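Local coordinates for protein enterotoxin type A (PDB 1DYQ) that is a vaccine variant of a staphylococcal superantigen that, in its natural form, binds MHC class II, partly through zinc, and T-cell receptors, at residues Ser17-Gly21 against Thr22-Asn26; Asp79-Gly83 against Lys84-Leu88; Asn137-Pro140 against Leu141-Lys145; Lys149-Val153 against Gln154-Leu158; Arg161-Gln165 against Glu166-Leu170. The protein carries 3 engineered substitutions. All coordinates share one frame; numbering follows the deposited sequence.

Interaction 1 (Ser17-Gly21 against Thr22-Asn26)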
# COMPACT_ATOMS: atom_id res chain seq x y z
N SER A 17 -4.78 -13.26 16.54
CA SER A 17 -5.92 -13.98 17.03
C SER A 17 -7.17 -13.13 17.18
O SER A 17 -8.27 -13.68 17.35
CB SER A 17 -5.56 -14.60 18.41
OG SER A 17 -5.33 -13.60 19.36
N GLU A 18 -7.04 -11.82 17.14
CA GLU A 18 -8.17 -10.91 17.26
C GLU A 18 -8.92 -10.77 15.94
O GLU A 18 -10.02 -10.23 15.89
CB GLU A 18 -7.69 -9.53 17.72
CG GLU A 18 -7.17 -9.50 19.15
CD GLU A 18 -8.29 -9.61 20.17
OE1 GLU A 18 -9.30 -8.87 20.04
OE2 GLU A 18 -8.17 -10.43 21.10
N LEU A 19 -8.28 -11.20 14.86
CA LEU A 19 -8.88 -11.01 13.53
C LEU A 19 -10.12 -11.84 13.36
O LEU A 19 -10.10 -13.06 13.61
CB LEU A 19 -7.84 -11.28 12.45
CG LEU A 19 -6.93 -10.09 12.07
CD1 LEU A 19 -6.36 -9.42 13.31
CD2 LEU A 19 -5.80 -10.58 11.17
N GLN A 20 -11.22 -11.21 12.94
CA GLN A 20 -12.48 -11.92 12.82
C GLN A 20 -12.83 -12.27 11.39
O GLN A 20 -12.47 -11.60 10.42
CB GLN A 20 -13.61 -11.21 13.54
CG GLN A 20 -13.50 -11.22 15.06
CD GLN A 20 -13.22 -12.59 15.63
OE1 GLN A 20 -12.09 -12.92 16.00
NE2 GLN A 20 -14.26 -13.42 15.74
N GLY A 21 -13.48 -13.43 11.23
CA GLY A 21 -14.01 -13.90 10.01
C GLY A 21 -13.07 -13.97 8.84
O GLY A 21 -12.12 -14.76 8.77
N THR A 22 -13.42 -13.20 7.80
CA THR A 22 -12.68 -13.24 6.55
C THR A 22 -11.43 -12.39 6.57
O THR A 22 -10.76 -12.25 5.54
CB THR A 22 -13.60 -12.71 5.40
OG1 THR A 22 -14.11 -11.45 5.84
CG2 THR A 22 -14.74 -13.70 5.20
N ALA A 23 -11.10 -11.80 7.72
CA ALA A 23 -10.02 -10.90 7.86
C ALA A 23 -8.70 -11.36 7.30
O ALA A 23 -8.09 -10.63 6.50
CB ALA A 23 -9.85 -10.43 9.32
N LEU A 24 -8.26 -12.56 7.66
CA LEU A 24 -6.93 -13.02 7.21
C LEU A 24 -6.93 -13.27 5.72
O LEU A 24 -6.00 -12.94 5.00
CB LEU A 24 -6.59 -14.30 7.98
CG LEU A 24 -5.15 -14.58 8.32
CD1 LEU A 24 -4.45 -13.38 8.93
CD2 LEU A 24 -5.05 -15.80 9.25
N GLY A 25 -8.03 -13.86 5.24
CA GLY A 25 -8.20 -14.11 3.82
C GLY A 25 -8.20 -12.78 3.04
O GLY A 25 -7.62 -12.77 1.96
N ASN A 26 -8.87 -11.76 3.55
CA ASN A 26 -8.88 -10.47 2.86
C ASN A 26 -7.49 -9.84 2.86
O ASN A 26 -7.07 -9.26 1.86
CB ASN A 26 -9.89 -9.51 3.44
CG ASN A 26 -11.34 -9.94 3.23
OD1 ASN A 26 -11.57 -10.70 2.27
ND2 ASN A 26 -12.22 -9.44 4.05
O HOH W 1 -9.60 -14.14 9.76
O HOH W 2 -9.89 -15.43 6.84
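L19 and A23 meet methylene to methyl, CB to CB at 3.8 Å, and this small apolar touch lies beside a backbone turn, with A23 CB only 3.1 Å from Q20 O. The turn is closed by one hydrogen bond, in which A23 N donates to Q20 O at 3.0 Å with an angle of 154° at the hydrogen. The donor stands tilted from the plane of that carbonyl. A further touch, between L19 CD2 and L24 CD1, holds for one conformer of each leucine and is doubtful, because both side chains were modelled in two positions. T22 points away from the preceding segment.

The second shell is water. The carbonyl oxygen of G21 accepts from two waters; one of them takes its own hydrogen bond from L24 N and the other from G25 N, 2.9 Å away from the water in either case. The amide hydrogens of L24 and G25 are thus satisfied through solvent, while N26 N donates to T22 O. Outside the two segments, L19 also packs on R14 and F200, and N26 ND2 bonds to G204 O, which ties the helix start to the neighbouring loop. With positive phi at G21 and the bond from A23 back to Q20, this is a type II' beta turn leading into helix 23-32.

Interaction 2 (Asp79-Gly83 against Lys84-Leu88); sequences DKYKG and KKVDL
Y81 and V86 form the packed side of this connection between helix 75-81 and strand 86-91. The CG1 methyl of V86 approaches the tyrosine ring obliquely, 4.1 Å from Y81 CD1, and also lies 4.0 Å from Y81 O; the two side chains cross at about a right angle. V112 of strand 105-114 touches both, and I53 and F55 add to the same apolar interior of the OB-fold domain.

The outer side is looser and built from lysines and water. A type II beta turn runs from Y81 to K84, with G83 at positive phi, and is closed by K84 N donating to Y81 O at 3.2 Å. That donor lies well above the carbonyl plane, 47° out of it. With K84 CG anti to its own carbonyl carbon (chi1 -60°), that atom rests 3.7 Å from K80 O; bends at chi2 and chi4 then bring NZ round to a water that in turn donates to G83 O. Just past the helix end, K82 NZ makes a salt bridge back to D79 OD1 at 3.5 Å.

The chemistry is divided accordingly. Hydrocarbon fixes the turn to the barrel interior, whereas the ammonium of K84 is held through a water, an attachment that probably restrains it less than a direct bond would.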
# COMPACT_ATOMS: atom_id res chain seq x y z
N ASP A 79 -6.41 18.18 -5.29
CA ASP A 79 -5.90 19.35 -6.01
C ASP A 79 -4.42 19.31 -6.30
O ASP A 79 -3.97 19.93 -7.31
CB ASP A 79 -6.29 20.65 -5.31
CG ASP A 79 -7.75 21.00 -5.44
OD1 ASP A 79 -8.46 20.36 -6.25
OD2 ASP A 79 -8.20 21.91 -4.72
N LYS A 80 -3.61 18.54 -5.59
CA LYS A 80 -2.19 18.41 -5.89
C LYS A 80 -1.96 17.72 -7.23
O LYS A 80 -0.91 17.86 -7.87
CB LYS A 80 -1.47 17.57 -4.81
CG LYS A 80 -1.12 18.26 -3.53
CD LYS A 80 -0.18 17.37 -2.68
CE LYS A 80 -1.00 16.42 -1.82
NZ LYS A 80 -0.41 16.25 -0.46
N TYR A 81 -2.87 16.80 -7.61
CA TYR A 81 -2.68 15.91 -8.69
C TYR A 81 -3.61 16.10 -9.89
O TYR A 81 -3.31 15.62 -10.98
CB TYR A 81 -2.87 14.43 -8.18
CG TYR A 81 -1.90 14.17 -7.01
CD1 TYR A 81 -0.54 14.08 -7.26
CD2 TYR A 81 -2.40 13.99 -5.74
CE1 TYR A 81 0.34 13.87 -6.20
CE2 TYR A 81 -1.52 13.76 -4.68
CZ TYR A 81 -0.17 13.71 -4.92
OH TYR A 81 0.71 13.48 -3.88
N LYS A 82 -4.74 16.73 -9.64
CA LYS A 82 -5.74 16.89 -10.73
C LYS A 82 -5.14 17.72 -11.86
O LYS A 82 -4.59 18.79 -11.64
CB LYS A 82 -6.98 17.57 -10.16
CG LYS A 82 -8.15 17.66 -11.13
CD LYS A 82 -9.28 18.46 -10.47
CE LYS A 82 -8.90 19.94 -10.41
NZ LYS A 82 -9.79 20.69 -9.49
N GLY A 83 -5.18 17.17 -13.07
CA GLY A 83 -4.71 17.88 -14.25
C GLY A 83 -3.20 17.97 -14.35
O GLY A 83 -2.68 18.77 -15.14
N LYS A 84 -2.48 17.12 -13.63
CA LYS A 84 -1.01 17.12 -13.67
C LYS A 84 -0.50 15.78 -14.20
O LYS A 84 -1.21 14.77 -14.08
CB LYS A 84 -0.45 17.26 -12.24
CG LYS A 84 -0.85 18.51 -11.50
CD LYS A 84 -0.12 19.72 -12.06
CE LYS A 84 -0.27 20.93 -11.15
NZ LYS A 84 -1.66 21.44 -11.15
N LYS A 85 0.72 15.78 -14.73
CA LYS A 85 1.33 14.51 -15.13
C LYS A 85 1.75 13.76 -13.83
O LYS A 85 2.33 14.38 -12.95
CB LYS A 85 2.52 14.65 -16.03
CG LYS A 85 2.19 15.27 -17.41
CD LYS A 85 1.43 14.26 -18.25
CE LYS A 85 1.49 14.60 -19.73
NZ LYS A 85 0.13 14.90 -20.27
N VAL A 86 1.19 12.57 -13.73
CA VAL A 86 1.40 11.76 -12.51
C VAL A 86 1.85 10.37 -12.89
O VAL A 86 1.66 9.87 -14.00
CB VAL A 86 0.09 11.65 -11.69
CG1 VAL A 86 -0.32 13.00 -11.16
CG2 VAL A 86 -1.01 11.00 -12.53
N ASP A 87 2.41 9.65 -11.91
CA ASP A 87 2.67 8.25 -11.96
C ASP A 87 1.76 7.56 -10.91
O ASP A 87 1.43 8.20 -9.91
CB ASP A 87 4.12 7.89 -11.66
CG ASP A 87 5.10 8.61 -12.57
OD1 ASP A 87 4.78 8.81 -13.77
OD2 ASP A 87 6.20 8.96 -12.07
N LEU A 88 1.37 6.36 -11.22
CA LEU A 88 0.47 5.59 -10.36
C LEU A 88 1.17 4.31 -9.87
O LEU A 88 1.86 3.64 -10.60
CB LEU A 88 -0.79 5.15 -11.14
CG LEU A 88 -1.54 6.34 -11.82
CD1 LEU A 88 -2.71 5.70 -12.62
CD2 LEU A 88 -2.06 7.29 -10.80
O HOH W 3 -3.60 13.82 -13.30
O HOH W 4 -2.29 21.59 -14.11

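Interaction 3 (Asn137-Pro140 against Leu141-Lys145)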
# COMPACT_ATOMS: atom_id res chain seq x y z
N ASN A 137 17.01 -10.89 10.80
CA ASN A 137 17.03 -11.81 9.67
C ASN A 137 17.48 -11.01 8.42
O ASN A 137 17.03 -9.87 8.25
CB ASN A 137 15.69 -12.42 9.37
CG ASN A 137 15.18 -13.48 10.30
OD1 ASN A 137 14.02 -13.92 10.17
ND2 ASN A 137 15.99 -13.93 11.25
N THR A 138 18.26 -11.63 7.57
CA THR A 138 18.70 -11.01 6.33
C THR A 138 17.52 -10.83 5.36
O THR A 138 16.65 -11.69 5.31
CB THR A 138 19.76 -11.87 5.61
OG1 THR A 138 20.78 -12.25 6.55
CG2 THR A 138 20.40 -11.09 4.47
N VAL A 139 17.46 -9.65 4.74
CA VAL A 139 16.43 -9.41 3.72
C VAL A 139 17.14 -8.96 2.43
O VAL A 139 17.92 -8.01 2.49
CB VAL A 139 15.45 -8.29 4.14
CG1 VAL A 139 14.37 -8.13 3.06
CG2 VAL A 139 14.82 -8.58 5.49
N PRO A 140 16.89 -9.64 1.34
CA PRO A 140 17.51 -9.27 0.06
C PRO A 140 17.33 -7.79 -0.22
O PRO A 140 16.23 -7.24 -0.13
CB PRO A 140 16.78 -10.12 -0.96
CG PRO A 140 16.21 -11.27 -0.20
CD PRO A 140 15.92 -10.74 1.19
N LEU A 141 18.41 -7.13 -0.66
CA LEU A 141 18.37 -5.69 -0.90
C LEU A 141 17.40 -5.29 -1.98
O LEU A 141 16.86 -4.15 -1.92
CB LEU A 141 19.78 -5.16 -1.18
CG LEU A 141 19.99 -3.66 -1.17
CD1 LEU A 141 19.59 -3.03 0.15
CD2 LEU A 141 21.45 -3.31 -1.50
N GLU A 142 17.05 -6.15 -2.93
CA GLU A 142 16.12 -5.82 -3.98
C GLU A 142 14.65 -5.98 -3.56
O GLU A 142 13.79 -5.83 -4.44
CB GLU A 142 16.30 -6.68 -5.23
CG GLU A 142 17.62 -7.32 -5.46
CD GLU A 142 17.94 -8.48 -4.53
OE1 GLU A 142 17.25 -9.52 -4.58
OE2 GLU A 142 18.89 -8.32 -3.73
N THR A 143 14.37 -6.37 -2.34
CA THR A 143 13.00 -6.66 -1.92
C THR A 143 12.06 -5.48 -2.09
O THR A 143 10.94 -5.66 -2.59
CB THR A 143 12.98 -7.10 -0.43
OG1 THR A 143 13.81 -8.28 -0.32
CG2 THR A 143 11.58 -7.43 -0.00
N VAL A 144 12.44 -4.31 -1.65
CA VAL A 144 11.64 -3.09 -1.85
C VAL A 144 12.46 -2.10 -2.65
O VAL A 144 13.61 -1.80 -2.27
CB VAL A 144 11.20 -2.47 -0.53
CG1 VAL A 144 10.47 -1.14 -0.76
CG2 VAL A 144 10.29 -3.44 0.23
N LYS A 145 11.94 -1.61 -3.77
CA LYS A 145 12.71 -0.70 -4.60
C LYS A 145 11.80 0.37 -5.18
O LYS A 145 10.59 0.11 -5.36
CB LYS A 145 13.38 -1.46 -5.77
CG LYS A 145 12.38 -2.22 -6.61
CD LYS A 145 12.91 -2.93 -7.79
CE LYS A 145 13.95 -3.98 -7.45
NZ LYS A 145 15.18 -3.35 -6.89
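A type I beta turn from P140 to T143, in the loop between strands 135-137 and 145-148 of the beta-grasp domain, is held at one oxygen, P140 O, by both the amide and the hydroxyl of T143. The amide nitrogen of T143 donates to it at 3.0 Å with an angle of 160° at the hydrogen, but from above the carbonyl plane. The hydroxyl OG1 of T143 gives the shorter bond, 2.6 Å to P140 O, and lies closer to that plane, tilted by 18°. T143 can use both donors because its OG1 is anti to its own carbonyl carbon and beside its backbone N (chi1 -59°), which turns the hydroxyl back into the turn.

Apolar groups flank the hydroxyl. The CG1 methyl of V139 comes within 3.4 Å of T143 OG1 and 3.9 Å of T143 CB, the two side chains crossing at about a right angle. T143 OG1 also sits over one face of the proline ring, with P140 CB and P140 CD each 3.6 Å from it. The exposed chain of E142, bent at chi2, curls back until E142 OE1 is 3.7 Å from P140 CB.

Y163 of helix 153-168 lies against V139, P140 and T143 together, and the zinc ligand H226 is about 8 Å from L141, side chain to side chain. Two donors converging on a single carbonyl imply a turn fixed by the threonine side chain as well as by the backbone, with the hydroxyl proton directed to P140 O and flanked by hydrocarbon.

Interaction 4 (Lys149-Val153 against Gln154-Leu158)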
# COMPACT_ATOMS: atom_id res chain seq x y z
N LYS A 149 11.75 9.74 -6.28
CA LYS A 149 12.32 10.54 -5.19
C LYS A 149 11.31 10.72 -4.09
O LYS A 149 11.56 10.59 -2.90
CB LYS A 149 12.72 11.92 -5.75
CG LYS A 149 13.83 11.80 -6.80
CD LYS A 149 14.11 13.15 -7.46
CE LYS A 149 14.98 12.93 -8.70
NZ LYS A 149 15.18 14.24 -9.42
N ASN A 150 10.08 11.11 -4.51
CA ASN A 150 8.94 11.20 -3.61
C ASN A 150 8.01 10.03 -3.90
O ASN A 150 7.61 9.84 -5.07
CB ASN A 150 8.21 12.53 -3.94
CG ASN A 150 6.83 12.56 -3.34
OD1 ASN A 150 5.83 12.40 -4.05
ND2 ASN A 150 6.77 12.69 -2.03
N VAL A 151 7.88 9.09 -2.97
CA VAL A 151 7.19 7.84 -3.21
C VAL A 151 6.03 7.68 -2.25
O VAL A 151 6.08 8.12 -1.11
CB VAL A 151 8.16 6.65 -3.07
CG1 VAL A 151 8.71 6.55 -1.63
CG2 VAL A 151 7.53 5.34 -3.48
N THR A 152 4.94 7.03 -2.71
CA THR A 152 3.85 6.78 -1.77
C THR A 152 4.34 5.71 -0.75
O THR A 152 5.03 4.76 -1.13
CB THR A 152 2.55 6.31 -2.39
OG1 THR A 152 2.63 5.11 -3.09
CG2 THR A 152 1.99 7.44 -3.30
N VAL A 153 3.85 5.88 0.46
CA VAL A 153 4.01 4.79 1.46
C VAL A 153 3.34 3.54 0.94
O VAL A 153 3.88 2.42 1.03
CB VAL A 153 3.48 5.18 2.82
CG1 VAL A 153 3.47 3.94 3.75
CG2 VAL A 153 4.33 6.28 3.45
N GLN A 154 2.19 3.65 0.23
CA GLN A 154 1.54 2.52 -0.39
C GLN A 154 2.46 1.71 -1.27
O GLN A 154 2.52 0.47 -1.16
CB GLN A 154 0.27 2.97 -1.19
CG GLN A 154 -0.34 1.85 -1.99
CD GLN A 154 -1.74 2.17 -2.56
OE1 GLN A 154 -2.43 1.22 -2.96
NE2 GLN A 154 -2.05 3.43 -2.64
N GLU A 155 3.24 2.33 -2.15
CA GLU A 155 4.15 1.62 -3.03
C GLU A 155 5.16 0.76 -2.23
O GLU A 155 5.45 -0.34 -2.63
CB GLU A 155 4.88 2.57 -3.98
CG GLU A 155 5.96 1.92 -4.82
CD GLU A 155 6.53 2.82 -5.88
OE1 GLU A 155 5.88 3.81 -6.28
OE2 GLU A 155 7.68 2.54 -6.34
N LEU A 156 5.67 1.36 -1.17
CA LEU A 156 6.66 0.65 -0.33
C LEU A 156 6.00 -0.44 0.51
O LEU A 156 6.56 -1.56 0.57
CB LEU A 156 7.35 1.64 0.61
CG LEU A 156 8.07 2.81 -0.07
CD1 LEU A 156 8.67 3.71 0.99
CD2 LEU A 156 9.11 2.32 -1.06
N ASP A 157 4.84 -0.18 1.06
CA ASP A 157 4.15 -1.14 1.93
C ASP A 157 3.64 -2.33 1.16
O ASP A 157 3.76 -3.48 1.60
CB ASP A 157 3.03 -0.39 2.67
CG ASP A 157 2.50 -1.10 3.89
OD1 ASP A 157 3.23 -1.97 4.44
OD2 ASP A 157 1.36 -0.80 4.32
N LEU A 158 3.13 -2.14 -0.07
CA LEU A 158 2.72 -3.28 -0.90
C LEU A 158 3.91 -4.20 -1.15
O LEU A 158 3.79 -5.43 -1.09
CB LEU A 158 2.14 -2.76 -2.22
CG LEU A 158 0.75 -2.12 -2.10
CD1 LEU A 158 0.39 -1.45 -3.45
CD2 LEU A 158 -0.29 -3.17 -1.74
O HOH W 5 4.28 5.78 -5.26
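T152 carries OG1 between its backbone N and its carbonyl carbon (chi1 61°), which swings the hydroxyl oxygen toward the first turn of the helix that follows. There it is the N-cap of helix 153-168, the long helix of the beta-grasp domain: T152 OG1 accepts from E155 N at 3.0 Å, with an angle of 154° at the hydrogen.

E155 has CG anti to its backbone N, and the extended chain beyond carries the carboxylate back to the side of V151. The side chain crosses that of V151 at about a right angle, with E155 CD 3.6 Å from V151 CG2. A water takes a hydrogen bond from T152 N and donates to E155 OE1, which also has a salt bridge to K148; OE2 is bonded to T146. A buried carboxylate held this way probably stays ionised.

On the apolar side V151 and L156 meet, V151 CG1 lying 3.9 Å from L156 CD1, and I220 of the strand paired with 150-152 touches both. Strand 150-152 and helix segment 154-158 make an angle of 58°. The helical bonding starts with a weak bond of 3.5 Å from L156 N to T152 O, and strengthens at D157 N, which donates to V153 O at 2.8 Å, almost straight onto the carbonyl.

Interaction 5 (Arg161-Gln165 against Glu166-Leu170)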
# COMPACT_ATOMS: atom_id res chain seq x y z
N ARG A 161 4.97 -5.99 2.30
CA ARG A 161 4.07 -7.04 2.77
C ARG A 161 3.97 -8.20 1.82
O ARG A 161 3.75 -9.34 2.28
CB ARG A 161 2.69 -6.45 3.10
CG ARG A 161 2.75 -5.35 4.13
CD ARG A 161 1.42 -5.23 4.87
NE ARG A 161 1.22 -3.92 5.39
CZ ARG A 161 0.23 -3.50 6.18
NH1 ARG A 161 -0.66 -4.36 6.65
NH2 ARG A 161 0.12 -2.21 6.48
N ARG A 162 4.22 -8.04 0.51
CA ARG A 162 4.21 -9.15 -0.41
C ARG A 162 5.37 -10.12 -0.04
O ARG A 162 5.14 -11.31 0.07
CB ARG A 162 4.38 -8.74 -1.86
CG ARG A 162 4.41 -9.92 -2.83
CD ARG A 162 4.42 -9.42 -4.29
NE ARG A 162 3.08 -8.93 -4.60
CZ ARG A 162 2.03 -9.68 -4.86
NH1 ARG A 162 2.10 -10.99 -4.91
NH2 ARG A 162 0.84 -9.08 -5.03
N TYR A 163 6.50 -9.50 0.32
CA TYR A 163 7.65 -10.32 0.77
C TYR A 163 7.34 -10.97 2.10
O TYR A 163 7.69 -12.17 2.27
CB TYR A 163 8.88 -9.41 0.88
CG TYR A 163 10.07 -10.11 1.55
CD1 TYR A 163 10.81 -11.04 0.86
CD2 TYR A 163 10.35 -9.82 2.88
CE1 TYR A 163 11.88 -11.68 1.49
CE2 TYR A 163 11.41 -10.49 3.52
CZ TYR A 163 12.14 -11.39 2.81
OH TYR A 163 13.22 -12.02 3.43
N LEU A 164 6.68 -10.30 3.03
CA LEU A 164 6.36 -10.91 4.32
C LEU A 164 5.45 -12.11 4.12
O LEU A 164 5.55 -13.10 4.84
CB LEU A 164 5.79 -9.94 5.31
CG LEU A 164 6.68 -8.73 5.68
CD1 LEU A 164 5.99 -7.81 6.65
CD2 LEU A 164 8.02 -9.25 6.25
N GLN A 165 4.50 -12.01 3.18
CA GLN A 165 3.65 -13.18 2.91
C GLN A 165 4.47 -14.31 2.33
O GLN A 165 4.33 -15.48 2.77
CB GLN A 165 2.53 -12.75 1.91
CG GLN A 165 1.56 -13.91 1.64
CD GLN A 165 0.83 -14.34 2.91
OE1 GLN A 165 0.41 -13.57 3.74
NE2 GLN A 165 0.70 -15.68 3.02
N GLU A 166 5.32 -14.07 1.37
CA GLU A 166 6.10 -15.07 0.69
C GLU A 166 7.10 -15.76 1.63
O GLU A 166 7.21 -16.98 1.60
CB GLU A 166 6.91 -14.43 -0.46
CG GLU A 166 7.57 -15.52 -1.33
CD GLU A 166 6.49 -16.38 -1.99
OE1 GLU A 166 5.73 -15.82 -2.81
OE2 GLU A 166 6.37 -17.57 -1.64
N LYS A 167 7.76 -14.96 2.44
CA LYS A 167 8.83 -15.51 3.31
C LYS A 167 8.31 -16.02 4.61
O LYS A 167 8.79 -17.10 5.07
CB LYS A 167 9.91 -14.44 3.50
CG LYS A 167 11.03 -14.83 4.46
CD LYS A 167 11.98 -15.81 3.80
CE LYS A 167 13.26 -15.95 4.63
NZ LYS A 167 14.31 -16.66 3.82
N TYR A 168 7.40 -15.35 5.28
CA TYR A 168 6.90 -15.72 6.58
C TYR A 168 5.45 -16.16 6.62
O TYR A 168 4.95 -16.50 7.71
CB TYR A 168 7.07 -14.54 7.57
CG TYR A 168 8.51 -14.12 7.70
CD1 TYR A 168 9.36 -14.83 8.55
CD2 TYR A 168 9.06 -13.10 6.93
CE1 TYR A 168 10.70 -14.49 8.65
CE2 TYR A 168 10.39 -12.77 7.01
CZ TYR A 168 11.21 -13.48 7.88
OH TYR A 168 12.54 -13.15 7.97
N ASN A 169 4.75 -16.24 5.49
CA ASN A 169 3.33 -16.62 5.50
C ASN A 169 2.53 -15.75 6.43
O ASN A 169 1.61 -16.16 7.15
CB ASN A 169 3.17 -18.11 5.90
CG ASN A 169 3.93 -19.02 4.98
OD1 ASN A 169 3.95 -18.88 3.77
ND2 ASN A 169 4.60 -20.03 5.59
N LEU A 170 2.74 -14.43 6.36
CA LEU A 170 2.19 -13.49 7.30
C LEU A 170 0.70 -13.56 7.54
O LEU A 170 0.18 -13.51 8.66
CB LEU A 170 2.57 -12.05 6.83
CG LEU A 170 2.12 -10.93 7.72
CD1 LEU A 170 2.84 -10.92 9.08
CD2 LEU A 170 2.36 -9.58 7.03
O HOH W 6 13.76 -11.90 5.97
O HOH W 7 14.78 -14.11 2.20
O HOH W 8 2.08 -17.61 1.66
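K167 N donates to Y163 O at 2.8 Å, the shortest bond between the two segments, and E166 N donates to R162 O at 3.1 Å. One residue on, L164 O accepts from Y168 N at 2.9 Å, with the donor 39° out of the carbonyl plane, and a weak, long bond from L170 N reaches the same oxygen. Q165 O receives a weak, bent bond from N169 N.

Waters join the side-chain ends. The hydroxyl of Y163 shares one water with Y168 OH and another with K167 NZ, both lying in the plane of the Y163 ring. Y168 OH is also bonded to N137. A third water takes a bond from Q165 NE2 and can donate to N169 OD1, while Q165 OE1 accepts from Y171 N.

This is the C-terminal end of helix 153-168 in the beta-grasp domain, where N169 leaves helical geometry with positive phi and the chain turns away.

Y163 and K167 both have CG anti to the backbone N (chi1 171° and 175°) and run side by side in the same direction, with K167 CB over one ring face, a CH-pi contact of 4.1 Å from CB to the centroid of the Y163 ring. The rim of the Y168 ring is met from near its plane by Y163 CE2, 4.3 Å from Y168 CE2. L164 packs on Y168 and L170: L164 CD2 lies 4.0 Å from Y168 CD2, and L164 CB sits 3.9 Å from L170 CD2. L130 of strand 119-132 touches both L164 and Y168, while I229 and L231 of strand 226-232 touch L164 and Y168 respectively.

In the fold
The five contacts follow one another along the chain without overlap. Interaction 2 belongs to the OB-fold domain, and interactions 3, 4 and 5 to the beta-grasp domain; the centres of interactions 1 and 2 are about 35 Å apart, on opposite sides of the molecule. Interactions 4 and 5 mark the beginning and end of helix 153-168, their centres about 18 Å apart. Interaction 3 packs against both, on L156 and on Y163. Interaction 1, at the start of helix 23-32, comes within about 5 Å of interaction 5 at the nearest atoms. Near its N-terminal end the long helix bonds through Q154 to A91 and Y109 of the OB-fold domain, and further along it carries the 137-145 loop near the zinc site.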